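Local coordinates for Lin1909 protein (Listeria innocua, PDB 3FIJ), which probably acts as a class I glutamine amidotransferase-like hydrolase of the gamma-glutamyl-gamma-aminobutyrate type and binds manganese, at residues A140-H143 / L144-D148; Q71-T74 / P75-L79. All blocks are in the same frame, centred on the assembly; numbering follows the deposited sequence.

Contact 1 (A140-H143 / L144-D148); sequences ALQH and LQRVD. With MN (manganese (II) ion), chain I.
Gln142 OE1 accepts a hydrogen bond from a water 2.6 Å away, and the same water takes one from the backbone N of Arg146 at 2.7 Å. The water bridges Gln142 to Arg146, in a loop where no direct hydrogen bond joins 140-143 to 144-148. The Gln142 side chain is stretched out, with CG opposite the backbone N (chi1 -171°) and CD continuing straight on (chi2 178°), which carries its amide alongside the following backbone. There CD lies 3.4 Å from Leu144 O, and OE1 comes within 3.3 Å of Gln145 CA. The NE2 end of this amide is used outside the loop, in hydrogen bonds to Gln84 O and Ile86 O of the second subunit. Beyond it, one face of the Arg146 guanidinium lies over Leu144 O, which is displaced toward the rim of the group. His143 directs its CB away from 144-148, and its ring binds the manganese ion through ND1 at 2.2 Å. A water 2.3 Å from the manganese is a further ligand, and His154, Ser176, His178 and Glu201 complete the site. The other ring nitrogen, His143 NE2, is hydrogen-bonded to Asp197 OD2, a second-shell carboxylate. Leu141 N holds the same oxygen, and metal on one ring nitrogen with carboxylate on the other fixes the rotation of the imidazole. The Gln145 amide has several partners: its OE1 is bonded to Ser176 N and Ser153 OG, while NE2 reaches Leu151 O and makes a weak bond of 3.3 Å to Val147 O. The loop thus meets the metal site directly at His143 and, through Gln145, at the backbone of the ligand Ser176. The pairing with Asp197 probably also polarises the imidazole of His143, which would make ND1 a stronger electron-pair donor to the metal.

Contact 2 (Q71-T74 / P75-L79); sequences QDIT and PQLYL
A single turn of 3-10 helix, 75-77, begins at Pro75 in the long loop that joins strand 64-67 to helix 91-106, and Ile73 and Thr74 lead into it. Its first bond runs from Leu77 N to Thr74 O at 3.1 Å. The next, from Tyr78 N to Pro75 O, is shorter at 2.8 Å. Leu77 packs back over the lead-in: its CB sits 3.2 Å from Thr74 O, and its CD2 meets Ile73 CG2 at 3.9 Å, the two side chains crossing nearly perpendicular to each other. Tyr78 folds back as well. With chi1 at 50°, CG lies between the backbone N and the carbonyl carbon, and the ring swings under Pro75 O, which stands over one face near the rim. Ile73 O approaches the edge of the ring. A water in the plane of the ring links the lead-in to the residue just after the 3-10 turn, donating to Ile73 O at 2.6 Å and accepting from Tyr78 OH at 2.7 Å. Thr74 N is hydrogen-bonded to Asp94 of helix 91-106, the helix that Leu77 also touches. Ile73 rests on Arg116, Gln119 and Leu120 of helix 116-124, with Leu77 against Val123 farther along; Ile73 and Tyr78 both reach Leu129 of strand 129-130.

How the contacts relate
Contact 1 and contact 2 are both local contacts within loops, but only contact 2 contains a 3-10 turn. Their centres are about 23 Å apart and their nearest atoms about 10 Å. Both lie well out from the chain centre, about 18 and 16 Å from it to the contact centres, yet are mostly buried. Contact 1 is polar, built round a metal ligand and amide groups, with exposed Arg146 and the second subunit beside it. Contact 2 combines 3-10 backbone bonds with apolar side chains set against helices 91-106 and 116-124 of its own chain. Gln142 binds residues of the loop after 75-79 in a second subunit, and Gln76 packs on Ser153 of a third.

Contact 1 (A140-H143 / L144-D148)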
ATOM      1  N   ALA A 140      31.317  13.014  -5.256  1.00 21.88           N
ATOM      2  CA  ALA A 140      31.575  11.591  -5.271  1.00 19.67           C
ATOM      3  C   ALA A 140      30.689  10.907  -6.296  1.00 17.31           C
ATOM      4  O   ALA A 140      29.677  11.462  -6.731  1.00 15.62           O
ATOM      5  CB  ALA A 140      31.331  11.003  -3.894  1.00 17.65           C
ATOM      6  N   LEU A 141      31.095   9.708  -6.697  1.00 14.90           N
ATOM      7  CA  LEU A 141      30.320   8.919  -7.639  1.00 15.16           C
ATOM      8  C   LEU A 141      29.120   8.363  -6.884  1.00 14.06           C
ATOM      9  O   LEU A 141      29.002   8.554  -5.682  1.00 12.37           O
ATOM     10  CB  LEU A 141      31.160   7.762  -8.170  1.00 16.62           C
ATOM     11  CG  LEU A 141      32.342   8.176  -9.042  1.00 17.32           C
ATOM     12  CD1 LEU A 141      33.214   6.962  -9.315  1.00 16.25           C
ATOM     13  CD2 LEU A 141      31.814   8.803 -10.339  1.00 15.29           C
ATOM     14  N   GLN A 142      28.226   7.676  -7.583  1.00 15.98           N
ATOM     15  CA  GLN A 142      27.073   7.106  -6.906  1.00 16.85           C
ATOM     16  C   GLN A 142      27.525   5.909  -6.093  1.00 16.55           C
ATOM     17  O   GLN A 142      28.227   5.030  -6.607  1.00 15.62           O
ATOM     18  CB  GLN A 142      26.014   6.635  -7.901  1.00 18.67           C
ATOM     19  CG  GLN A 142      24.715   6.237  -7.207  1.00 22.08           C
ATOM     20  CD  GLN A 142      23.631   5.822  -8.169  1.00 24.70           C
ATOM     21  OE1 GLN A 142      23.642   4.703  -8.694  1.00 29.26           O
ATOM     22  NE2 GLN A 142      22.691   6.721  -8.419  1.00 20.27           N
ATOM     23  N   HIS A 143      27.131   5.869  -4.824  1.00 16.03           N
ATOM     24  CA  HIS A 143      27.500   4.741  -3.981  1.00 16.31           C
ATOM     25  C   HIS A 143      26.282   3.988  -3.464  1.00 15.76           C
ATOM     26  O   HIS A 143      26.410   2.979  -2.771  1.00 15.04           O
ATOM     27  CB  HIS A 143      28.422   5.207  -2.852  1.00 16.42           C
ATOM     28  CG  HIS A 143      29.837   5.412  -3.303  1.00 17.04           C
ATOM     29  ND1 HIS A 143      30.766   4.392  -3.323  1.00 17.00           N
ATOM     30  CD2 HIS A 143      30.450   6.490  -3.851  1.00 13.59           C
ATOM     31  CE1 HIS A 143      31.890   4.831  -3.864  1.00 16.62           C
ATOM     32  NE2 HIS A 143      31.722   6.100  -4.193  1.00 17.92           N
ATOM     33  N   LEU A 144      25.101   4.497  -3.800  1.00 15.32           N
ATOM     34  CA  LEU A 144      23.853   3.822  -3.459  1.00 17.66           C
ATOM     35  C   LEU A 144      23.316   3.492  -4.845  1.00 17.99           C
ATOM     36  O   LEU A 144      22.494   4.219  -5.394  1.00 19.18           O
ATOM     37  CB  LEU A 144      22.881   4.746  -2.721  1.00 18.20           C
ATOM     38  CG  LEU A 144      21.570   4.045  -2.336  1.00 19.71           C
ATOM     39  CD1 LEU A 144      21.873   2.751  -1.582  1.00 18.51           C
ATOM     40  CD2 LEU A 144      20.710   4.976  -1.481  1.00 19.11           C
ATOM     41  N   GLN A 145      23.824   2.404  -5.414  1.00 18.75           N
ATOM     42  CA  GLN A 145      23.463   1.985  -6.759  1.00 19.23           C
ATOM     43  C   GLN A 145      21.999   1.606  -6.918  1.00 20.13           C
ATOM     44  O   GLN A 145      21.378   1.078  -6.002  1.00 22.33           O
ATOM     45  CB  GLN A 145      24.347   0.810  -7.190  1.00 15.53           C
ATOM     46  CG  GLN A 145      24.030  -0.504  -6.508  1.00 14.50           C
ATOM     47  CD  GLN A 145      24.982  -1.624  -6.914  1.00 15.20           C
ATOM     48  OE1 GLN A 145      26.197  -1.509  -6.760  1.00 13.33           O
ATOM     49  NE2 GLN A 145      24.427  -2.715  -7.431  1.00 15.76           N
ATOM     50  N   ARG A 146      21.456   1.890  -8.094  1.00 22.03           N
ATOM     51  CA  ARG A 146      20.073   1.568  -8.401  1.00 23.70           C
ATOM     52  C   ARG A 146      20.077   0.287  -9.222  1.00 23.25           C
ATOM     53  O   ARG A 146      19.064  -0.407  -9.307  1.00 23.11           O
ATOM     54  CB  ARG A 146      19.407   2.714  -9.171  1.00 26.93           C
ATOM     55  CG  ARG A 146      19.229   3.984  -8.344  1.00 34.06           C
ATOM     56  CD  ARG A 146      18.638   3.642  -6.982  1.00 41.55           C
ATOM     57  NE  ARG A 146      18.541   4.793  -6.081  1.00 49.07           N
ATOM     58  CZ  ARG A 146      18.326   4.699  -4.766  1.00 50.79           C
ATOM     59  NH1 ARG A 146      18.186   3.504  -4.195  1.00 50.57           N
ATOM     60  NH2 ARG A 146      18.248   5.800  -4.021  1.00 51.13           N
ATOM     61  N   VAL A 147      21.224  -0.013  -9.830  1.00 21.72           N
ATOM     62  CA  VAL A 147      21.400  -1.238 -10.600  1.00 20.73           C
ATOM     63  C   VAL A 147      21.073  -2.271  -9.551  1.00 21.90           C
ATOM     64  O   VAL A 147      21.295  -2.017  -8.365  1.00 20.20           O
ATOM     65  CB  VAL A 147      22.862  -1.452 -10.984  1.00 21.17           C
ATOM     66  CG1 VAL A 147      22.970  -2.480 -12.098  1.00 19.93           C
ATOM     67  CG2 VAL A 147      23.484  -0.140 -11.358  1.00 19.66           C
ATOM     68  N   ASP A 148      20.570  -3.435  -9.941  1.00 23.29           N
ATOM     69  CA  ASP A 148      20.242  -4.395  -8.907  1.00 26.46           C
ATOM     70  C   ASP A 148      21.484  -4.849  -8.129  1.00 27.18           C
ATOM     71  O   ASP A 148      22.552  -5.111  -8.688  1.00 26.91           O
ATOM     72  CB  ASP A 148      19.452  -5.574  -9.479  1.00 31.34           C
ATOM     73  CG  ASP A 148      20.307  -6.544 -10.219  1.00 33.19           C
ATOM     74  OD1 ASP A 148      20.929  -6.133 -11.222  1.00 32.90           O
ATOM     75  OD2 ASP A 148      20.345  -7.716  -9.784  1.00 33.96           O
TER
HETATM   76 MN    MN I 300      30.853   2.265  -2.966  1.00 15.60          MN
HETATM   77  O   HOH W   1      22.340   3.140 -10.339  1.00 27.01           O
HETATM   78  O   HOH W   2      30.773   0.039  -2.555  1.00 13.41           O

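Contact 2 (Q71-T74 / P75-L79)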
ATOM      1  N   GLN A  71      22.855  -0.549   9.588  1.00 20.16           N
ATOM      2  CA  GLN A  71      22.721   0.886   9.784  1.00 21.40           C
ATOM      3  C   GLN A  71      24.025   1.633  10.010  1.00 19.75           C
ATOM      4  O   GLN A  71      25.068   1.036  10.280  1.00 18.84           O
ATOM      5  CB  GLN A  71      21.797   1.139  10.971  1.00 23.67           C
ATOM      6  CG  GLN A  71      20.382   0.663  10.742  1.00 25.70           C
ATOM      7  CD  GLN A  71      19.564   0.702  12.002  1.00 28.04           C
ATOM      8  OE1 GLN A  71      18.332   0.698  11.952  1.00 27.31           O
ATOM      9  NE2 GLN A  71      20.241   0.726  13.149  1.00 27.51           N
ATOM     10  N   ASP A  72      23.945   2.955   9.902  1.00 19.28           N
ATOM     11  CA  ASP A  72      25.095   3.815  10.134  1.00 19.46           C
ATOM     12  C   ASP A  72      25.527   3.632  11.587  1.00 18.47           C
ATOM     13  O   ASP A  72      24.716   3.304  12.444  1.00 18.52           O
ATOM     14  CB  ASP A  72      24.723   5.281   9.899  1.00 17.77           C
ATOM     15  CG  ASP A  72      24.184   5.527   8.507  1.00 17.41           C
ATOM     16  OD1 ASP A  72      24.514   4.737   7.598  1.00 15.26           O
ATOM     17  OD2 ASP A  72      23.439   6.513   8.322  1.00 15.48           O
ATOM     18  N   ILE A  73      26.808   3.843  11.852  1.00 17.05           N
ATOM     19  CA  ILE A  73      27.348   3.718  13.192  1.00 18.58           C
ATOM     20  C   ILE A  73      27.016   4.988  13.968  1.00 19.85           C
ATOM     21  O   ILE A  73      27.082   6.089  13.414  1.00 17.14           O
ATOM     22  CB  ILE A  73      28.867   3.527  13.125  1.00 20.09           C
ATOM     23  CG1 ILE A  73      29.165   2.145  12.529  1.00 19.83           C
ATOM     24  CG2 ILE A  73      29.479   3.711  14.505  1.00 18.40           C
ATOM     25  CD1 ILE A  73      30.332   2.129  11.577  1.00 21.19           C
ATOM     26  N   THR A  74      26.662   4.842  15.246  1.00 20.79           N
ATOM     27  CA  THR A  74      26.301   6.013  16.033  1.00 22.10           C
ATOM     28  C   THR A  74      27.477   6.972  15.982  1.00 20.32           C
ATOM     29  O   THR A  74      28.620   6.592  16.251  1.00 17.65           O
ATOM     30  CB  THR A  74      25.955   5.655  17.501  1.00 24.23           C
ATOM     31  OG1 THR A  74      27.144   5.651  18.293  1.00 28.18           O
ATOM     32  CG2 THR A  74      25.295   4.292  17.570  1.00 21.16           C
ATOM     33  N   PRO A  75      27.205   8.231  15.611  1.00 19.34           N
ATOM     34  CA  PRO A  75      28.231   9.271  15.499  1.00 19.73           C
ATOM     35  C   PRO A  75      29.026   9.527  16.775  1.00 20.67           C
ATOM     36  O   PRO A  75      30.230   9.779  16.730  1.00 20.23           O
ATOM     37  CB  PRO A  75      27.436  10.491  15.012  1.00 18.71           C
ATOM     38  CG  PRO A  75      26.054  10.257  15.556  1.00 17.54           C
ATOM     39  CD  PRO A  75      25.855   8.777  15.369  1.00 19.49           C
ATOM     40  N   GLN A  76      28.343   9.444  17.908  1.00 22.47           N
ATOM     41  CA  GLN A  76      28.959   9.655  19.213  1.00 23.74           C
ATOM     42  C   GLN A  76      30.214   8.791  19.352  1.00 25.15           C
ATOM     43  O   GLN A  76      31.181   9.190  20.008  1.00 24.41           O
ATOM     44  CB  GLN A  76      27.950   9.284  20.293  1.00 26.94           C
ATOM     45  CG  GLN A  76      26.515   9.658  19.919  1.00 30.26           C
ATOM     46  CD  GLN A  76      26.278  11.136  20.041  1.00 31.21           C
ATOM     47  OE1 GLN A  76      27.228  11.906  20.149  1.00 33.71           O
ATOM     48  NE2 GLN A  76      25.017  11.549  20.029  1.00 30.97           N
ATOM     49  N   LEU A  77      30.192   7.609  18.735  1.00 24.74           N
ATOM     50  CA  LEU A  77      31.325   6.692  18.785  1.00 24.90           C
ATOM     51  C   LEU A  77      32.601   7.265  18.181  1.00 24.09           C
ATOM     52  O   LEU A  77      33.700   6.813  18.508  1.00 24.93           O
ATOM     53  CB  LEU A  77      30.976   5.363  18.110  1.00 27.68           C
ATOM     54  CG  LEU A  77      30.507   4.254  19.058  1.00 28.65           C
ATOM     55  CD1 LEU A  77      29.308   4.719  19.835  1.00 31.05           C
ATOM     56  CD2 LEU A  77      30.181   2.999  18.271  1.00 30.34           C
ATOM     57  N   TYR A  78      32.479   8.241  17.286  1.00 23.25           N
ATOM     58  CA  TYR A  78      33.684   8.855  16.743  1.00 21.38           C
ATOM     59  C   TYR A  78      33.733  10.363  17.024  1.00 21.34           C
ATOM     60  O   TYR A  78      34.265  11.162  16.250  1.00 21.01           O
ATOM     61  CB  TYR A  78      33.896   8.506  15.249  1.00 20.70           C
ATOM     62  CG  TYR A  78      32.731   8.694  14.302  1.00 19.86           C
ATOM     63  CD1 TYR A  78      32.627   9.838  13.522  1.00 19.45           C
ATOM     64  CD2 TYR A  78      31.745   7.716  14.168  1.00 20.14           C
ATOM     65  CE1 TYR A  78      31.577  10.012  12.630  1.00 18.72           C
ATOM     66  CE2 TYR A  78      30.681   7.881  13.276  1.00 18.97           C
ATOM     67  CZ  TYR A  78      30.608   9.036  12.509  1.00 20.18           C
ATOM     68  OH  TYR A  78      29.565   9.241  11.624  1.00 20.41           O
ATOM     69  N   LEU A  79      33.169  10.724  18.173  1.00 20.74           N
ATOM     70  CA  LEU A  79      33.168  12.097  18.676  1.00 22.20           C
ATOM     71  C   LEU A  79      32.485  13.162  17.830  1.00 19.66           C
ATOM     72  O   LEU A  79      32.997  14.268  17.685  1.00 20.13           O
ATOM     73  CB  LEU A  79      34.614  12.521  18.957  1.00 22.03           C
ATOM     74  CG  LEU A  79      35.397  11.482  19.764  1.00 23.16           C
ATOM     75  CD1 LEU A  79      36.845  11.927  19.902  1.00 25.76           C
ATOM     76  CD2 LEU A  79      34.747  11.295  21.126  1.00 21.68           C
TER
HETATM   77  O   HOH W   3      27.895   7.153  11.149  1.00 20.98           O